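Local coordinates for periplasmic sugar-binding protein (Chloroflexus aurantiacus, PDB 4RXU), which binds D-glucose and probably serves as the periplasmic solute receptor of an ABC-type carbohydrate transporter, at residues E174-W177 / K178-P182; T219-D223 / F224-K228. All coordinates share one frame; numbering follows the deposited sequence.

Contact 1. Residues E174-W177 / K178-P182; sequences EGAW and KVLQP
Ala176 O accepts two backbone N-H groups midway along helix 167-185, the helix of the beta-alpha-beta unit that joins strands 155-159 and 189-191 in this periplasmic binding protein. Leu180 N reaches Ala176 O at 2.8 Å, nearly in line with the carbonyl, as in a regular alpha-helical turn. Val179 N also binds Ala176 O, at 3.0 Å, but approaches from well above the carbonyl plane and off the lone pairs. That second bond marks a kink: Val179 N has swung away from Gly175 O, the acceptor a regular helix would give it, and stands 3.7 Å from it. A second break follows at Pro182, whose nitrogen has no hydrogen to donate.

On the side of the helix where Glu174 and Lys178 lie, their extended chains run side by side and close an i to i+4 salt bridge. Lys178 NZ meets Glu174 OE2 at 3.1 Å on its anti side, 29° out of the carboxylate plane; NZ also has a long, weak ion pair with Asp205. Ala176 and Leu180 instead pack on Leu249 of strand 246-249.

The chi1 of Trp177 (-176°) points CG away from the backbone N and lays the indole forward along the helix under Gln181. The CH2 of Gln181 CB sits over the five-membered ring, 3.8 Å from its centroid, in a CH-pi contact. Trp177 NE1 donates to Lys203 O. Gln181 bends at chi2 (-79°), carrying its amide past the indole so that NE2 can bond Gln201 O, while CG stays 3.7 Å from Trp177 NE1.

Contact 2. Residues T219-D223 / F224-K228; sequences TTNWD and FNTAK. With BGC (beta-D-glucopyranose), chain C.
Trp222 lays one face of its indole against the bound beta-D-glucopyranose. The exocyclic C6 of the sugar sits over the indole face, offset toward the rim and 3.4 Å from Trp222 CD2, and sugar C5 comes to 3.6 Å from Trp222 CE2, an apolar patch of sugar against an aromatic face as is common in carbohydrate-binding proteins. Trp222 NE1 bonds Asp166 OD2, an oxygen that also holds the glucose, so ring and sugar share one carboxylate. With an alanine here, C5 and C6 would probably lose their aromatic platform and Asp166 OD2 the indole N-H it accepts.

Behind the indole, two successive ST turns shape the loop. Trp222 N donates to Thr220 OG1 at 3.1 Å, and Asn221 N to Thr219 OG1 at 3.0 Å. Each hydroxyl is also bonded to a backbone carbonyl, Thr220 to Ala161 and Thr219 to Gly162, which ties the loop to the residues following strand 155-159. Asn221 and Trp222 both have left-handed backbone angles, a tight bend that turns the tryptophan away from the coming helix.

That helix, 224-237, has Asp223 as its N-cap. With CG anti to the backbone N (chi1 178°), the carboxylate swings over the first turn, where OD2 takes two donors from one residue: Thr226 N at 3.0 Å, from above the carboxylate plane, and Thr226 OG1 at 2.7 Å, on the anti side. The negative charge probably gains from the helix N-terminus. One water bridges Asp223 OD1 and Asn225 N; another accepts from Asn221 ND2 and donates to Thr226 OG1. Beneath the cap, Thr220 CG2 rests 3.8 Å from Ala227 CB.

Contacts 1 and 2 follow one another along the chain and never touch: their centres are 21 Å apart and their nearest atoms about 11 Å. Both relate to the same crossover. Strand 155-159 runs into the residues Ala161 and Gly162 that hold the loop of contact 2, then past the pocket residue Asp166 into helix 167-185, where Asn168 and Phe172 also line the pocket before contact 1 begins. Contact 2 thus supplies a wall of the glucose site directly through Trp222, whereas contact 1 lies farther along the helix, the position of Gly175 being about 13 Å from the sugar, and has no part in binding it.

Contact 1. Residues E174-W177 / K178-P182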
loop_
_atom_site.group_PDB
_atom_site.type_symbol
_atom_site.label_atom_id
_atom_site.label_comp_id
_atom_site.label_asym_id
_atom_site.label_seq_id
_atom_site.Cartn_x
_atom_site.Cartn_y
_atom_site.Cartn_z
ATOM N N GLU A 174 -8.219 0.114 7.990
ATOM C CA GLU A 174 -9.401 -0.639 8.402
ATOM C C GLU A 174 -9.022 -2.088 8.730
ATOM O O GLU A 174 -9.478 -2.645 9.721
ATOM C CB GLU A 174 -10.484 -0.616 7.314
ATOM C CG GLU A 174 -11.704 -1.467 7.673
ATOM C CD GLU A 174 -12.786 -1.476 6.609
ATOM O OE1 GLU A 174 -12.763 -0.629 5.683
ATOM O OE2 GLU A 174 -13.691 -2.329 6.715
ATOM N N GLY A 175 -8.262 -2.726 7.847
ATOM C CA GLY A 175 -7.903 -4.131 8.044
ATOM C C GLY A 175 -7.182 -4.328 9.369
ATOM O O GLY A 175 -7.437 -5.302 10.157
ATOM N N ALA A 176 -6.295 -3.381 9.659
ATOM C CA ALA A 176 -5.555 -3.426 10.932
ATOM C C ALA A 176 -6.445 -3.145 12.131
ATOM O O ALA A 176 -6.375 -3.822 13.158
ATOM C CB ALA A 176 -4.392 -2.438 10.905
ATOM N N TRP A 177 -7.276 -2.120 12.005
ATOM C CA TRP A 177 -8.143 -1.703 13.105
ATOM C C TRP A 177 -9.066 -2.832 13.533
ATOM O O TRP A 177 -9.358 -3.011 14.725
ATOM C CB TRP A 177 -8.996 -0.512 12.683
ATOM C CG TRP A 177 -9.854 0.039 13.795
ATOM C CD1 TRP A 177 -11.198 -0.115 13.934
ATOM C CD2 TRP A 177 -9.409 0.820 14.928
ATOM N NE1 TRP A 177 -11.625 0.530 15.079
ATOM C CE2 TRP A 177 -10.552 1.130 15.692
ATOM C CE3 TRP A 177 -8.163 1.315 15.345
ATOM C CZ2 TRP A 177 -10.481 1.898 16.873
ATOM C CZ3 TRP A 177 -8.090 2.086 16.506
ATOM C CH2 TRP A 177 -9.244 2.366 17.258
ATOM N N LYS A 178 -9.555 -3.581 12.554
ATOM C CA LYS A 178 -10.506 -4.642 12.865
ATOM C C LYS A 178 -9.874 -5.830 13.568
ATOM O O LYS A 178 -10.595 -6.673 14.095
ATOM C CB LYS A 178 -11.343 -5.010 11.647
ATOM C CG LYS A 178 -12.132 -3.776 11.189
ATOM C CD LYS A 178 -13.340 -4.137 10.409
ATOM C CE LYS A 178 -14.332 -3.009 10.279
ATOM N NZ LYS A 178 -15.233 -3.419 9.174
ATOM N N VAL A 179 -8.540 -5.864 13.606
ATOM C CA VAL A 179 -7.800 -6.800 14.449
ATOM C C VAL A 179 -7.352 -6.151 15.755
ATOM O O VAL A 179 -7.429 -6.763 16.831
ATOM C CB VAL A 179 -6.586 -7.371 13.669
ATOM C CG1 VAL A 179 -5.630 -8.139 14.577
ATOM C CG2 VAL A 179 -7.060 -8.254 12.520
ATOM N N LEU A 180 -6.856 -4.927 15.669
ATOM C CA LEU A 180 -6.356 -4.272 16.874
ATOM C C LEU A 180 -7.432 -3.814 17.864
ATOM O O LEU A 180 -7.219 -3.869 19.072
ATOM C CB LEU A 180 -5.447 -3.085 16.533
ATOM C CG LEU A 180 -4.192 -3.385 15.730
ATOM C CD1 LEU A 180 -3.585 -2.096 15.185
ATOM C CD2 LEU A 180 -3.172 -4.144 16.553
ATOM N N GLN A 181 -8.571 -3.355 17.354
ATOM C CA GLN A 181 -9.556 -2.735 18.215
ATOM C C GLN A 181 -10.018 -3.666 19.355
ATOM O O GLN A 181 -10.070 -3.241 20.515
ATOM C CB GLN A 181 -10.722 -2.153 17.401
ATOM C CG GLN A 181 -11.790 -1.461 18.240
ATOM C CD GLN A 181 -12.765 -2.431 18.918
ATOM O OE1 GLN A 181 -13.128 -3.473 18.352
ATOM N NE2 GLN A 181 -13.216 -2.071 20.125
ATOM N N PRO A 182 -10.317 -4.938 19.047
ATOM C CA PRO A 182 -10.690 -5.800 20.169
ATOM C C PRO A 182 -9.581 -5.953 21.199
ATOM O O PRO A 182 -9.854 -6.120 22.374
ATOM C CB PRO A 182 -10.932 -7.149 19.505
ATOM C CG PRO A 182 -11.324 -6.820 18.114
ATOM C CD PRO A 182 -10.576 -5.582 17.748
#

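Contact 2. Residues T219-D223 / F224-K228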
loop_
_atom_site.group_PDB
_atom_site.type_symbol
_atom_site.label_atom_id
_atom_site.label_comp_id
_atom_site.label_asym_id
_atom_site.label_seq_id
_atom_site.Cartn_x
_atom_site.Cartn_y
_atom_site.Cartn_z
ATOM N N THR A 219 -0.594 10.132 10.189
ATOM C CA THR A 219 -0.223 9.944 8.791
ATOM C C THR A 219 1.259 10.152 8.567
ATOM O O THR A 219 1.856 11.098 9.077
ATOM C CB THR A 219 -1.059 10.792 7.798
ATOM O OG1 THR A 219 -0.709 10.410 6.465
ATOM C CG2 THR A 219 -0.831 12.301 7.960
ATOM N N THR A 220 1.812 9.245 7.775
ATOM C CA THR A 220 3.163 9.350 7.262
ATOM C C THR A 220 3.193 10.049 5.915
ATOM O O THR A 220 4.268 10.380 5.420
ATOM C CB THR A 220 3.760 7.973 7.040
ATOM O OG1 THR A 220 3.003 7.296 6.016
ATOM C CG2 THR A 220 3.751 7.170 8.294
ATOM N N ASN A 221 2.018 10.220 5.287
ATOM C CA ASN A 221 1.942 10.733 3.910
ATOM C C ASN A 221 2.819 9.935 2.931
ATOM O O ASN A 221 3.280 10.470 1.912
ATOM C CB ASN A 221 2.311 12.213 3.867
ATOM C CG ASN A 221 1.222 13.095 4.429
ATOM O OD1 ASN A 221 0.045 12.794 4.309
ATOM N ND2 ASN A 221 1.614 14.195 5.032
ATOM N N TRP A 222 3.066 8.671 3.271
ATOM C CA TRP A 222 3.907 7.756 2.473
ATOM C C TRP A 222 5.289 8.346 2.204
ATOM O O TRP A 222 5.868 8.190 1.119
ATOM C CB TRP A 222 3.227 7.397 1.157
ATOM C CG TRP A 222 1.969 6.616 1.197
ATOM C CD1 TRP A 222 0.855 6.838 0.418
ATOM C CD2 TRP A 222 1.698 5.410 1.944
ATOM N NE1 TRP A 222 -0.098 5.862 0.659
ATOM C CE2 TRP A 222 0.390 4.976 1.592
ATOM C CE3 TRP A 222 2.429 4.652 2.850
ATOM C CZ2 TRP A 222 -0.178 3.819 2.115
ATOM C CZ3 TRP A 222 1.842 3.511 3.404
ATOM C CH2 TRP A 222 0.556 3.108 3.023
ATOM N N ASP A 223 5.809 9.011 3.223
ATOM C CA ASP A 223 7.053 9.779 3.131
ATOM C C ASP A 223 7.970 9.431 4.311
ATOM O O ASP A 223 7.553 9.487 5.472
ATOM C CB ASP A 223 6.781 11.284 3.119
ATOM C CG ASP A 223 8.062 12.107 3.061
ATOM O OD1 ASP A 223 8.812 12.013 2.074
ATOM O OD2 ASP A 223 8.313 12.845 4.024
ATOM N N PHE A 224 9.214 9.085 3.988
ATOM C CA PHE A 224 10.213 8.683 4.966
ATOM C C PHE A 224 10.416 9.727 6.073
ATOM O O PHE A 224 10.281 9.411 7.259
ATOM C CB PHE A 224 11.568 8.399 4.280
ATOM C CG PHE A 224 12.575 7.741 5.182
ATOM C CD1 PHE A 224 13.319 8.489 6.075
ATOM C CD2 PHE A 224 12.743 6.373 5.156
ATOM C CE1 PHE A 224 14.223 7.877 6.919
ATOM C CE2 PHE A 224 13.651 5.748 5.985
ATOM C CZ PHE A 224 14.388 6.499 6.880
ATOM N N ASN A 225 10.727 10.970 5.702
ATOM C CA ASN A 225 11.047 11.990 6.708
ATOM C C ASN A 225 9.850 12.337 7.576
ATOM O O ASN A 225 9.984 12.541 8.788
ATOM C CB ASN A 225 11.626 13.267 6.082
ATOM C CG ASN A 225 13.090 13.132 5.731
ATOM O OD1 ASN A 225 13.755 12.166 6.103
ATOM N ND2 ASN A 225 13.597 14.100 4.994
ATOM N N THR A 226 8.682 12.378 6.947
ATOM C CA THR A 226 7.437 12.640 7.646
ATOM C C THR A 226 7.209 11.545 8.698
ATOM O O THR A 226 6.886 11.836 9.856
ATOM C CB THR A 226 6.241 12.741 6.679
ATOM O OG1 THR A 226 6.479 13.782 5.715
ATOM C CG2 THR A 226 4.953 13.018 7.439
ATOM N N ALA A 227 7.419 10.285 8.316
ATOM C CA ALA A 227 7.287 9.182 9.268
ATOM C C ALA A 227 8.308 9.276 10.397
ATOM O O ALA A 227 7.967 9.128 11.563
ATOM C CB ALA A 227 7.475 7.874 8.538
ATOM N N LYS A 228 9.571 9.497 10.045
ATOM C CA LYS A 228 10.600 9.548 11.082
ATOM C C LYS A 228 10.305 10.662 12.075
ATOM O O LYS A 228 10.366 10.463 13.291
ATOM C CB LYS A 228 11.999 9.744 10.498
ATOM C CG LYS A 228 13.086 9.611 11.563
ATOM C CD LYS A 228 14.476 9.536 10.982
ATOM C CE LYS A 228 15.445 9.110 12.063
ATOM N NZ LYS A 228 16.846 9.350 11.665
HETATM C C2 BGC C . 0.517 0.891 -2.234
HETATM C C3 BGC C . 1.637 0.465 -1.306
HETATM C C4 BGC C . 2.660 1.587 -1.207
HETATM C C5 BGC C . 1.992 2.914 -0.843
HETATM C C6 BGC C . 2.933 4.097 -0.891
HETATM C C1 BGC C . -0.057 2.139 -1.585
HETATM O O1 BGC C . -1.256 2.551 -2.172
HETATM O O2 BGC C . -0.450 -0.160 -2.327
HETATM O O3 BGC C . 2.223 -0.720 -1.837
HETATM O O4 BGC C . 3.568 1.280 -0.131
HETATM O O5 BGC C . 0.912 3.180 -1.716
HETATM O O6 BGC C . 3.667 4.145 -2.116
HETATM O O HOH W 1 4.269 14.898 4.808
HETATM O O HOH W 2 11.406 11.791 2.979
#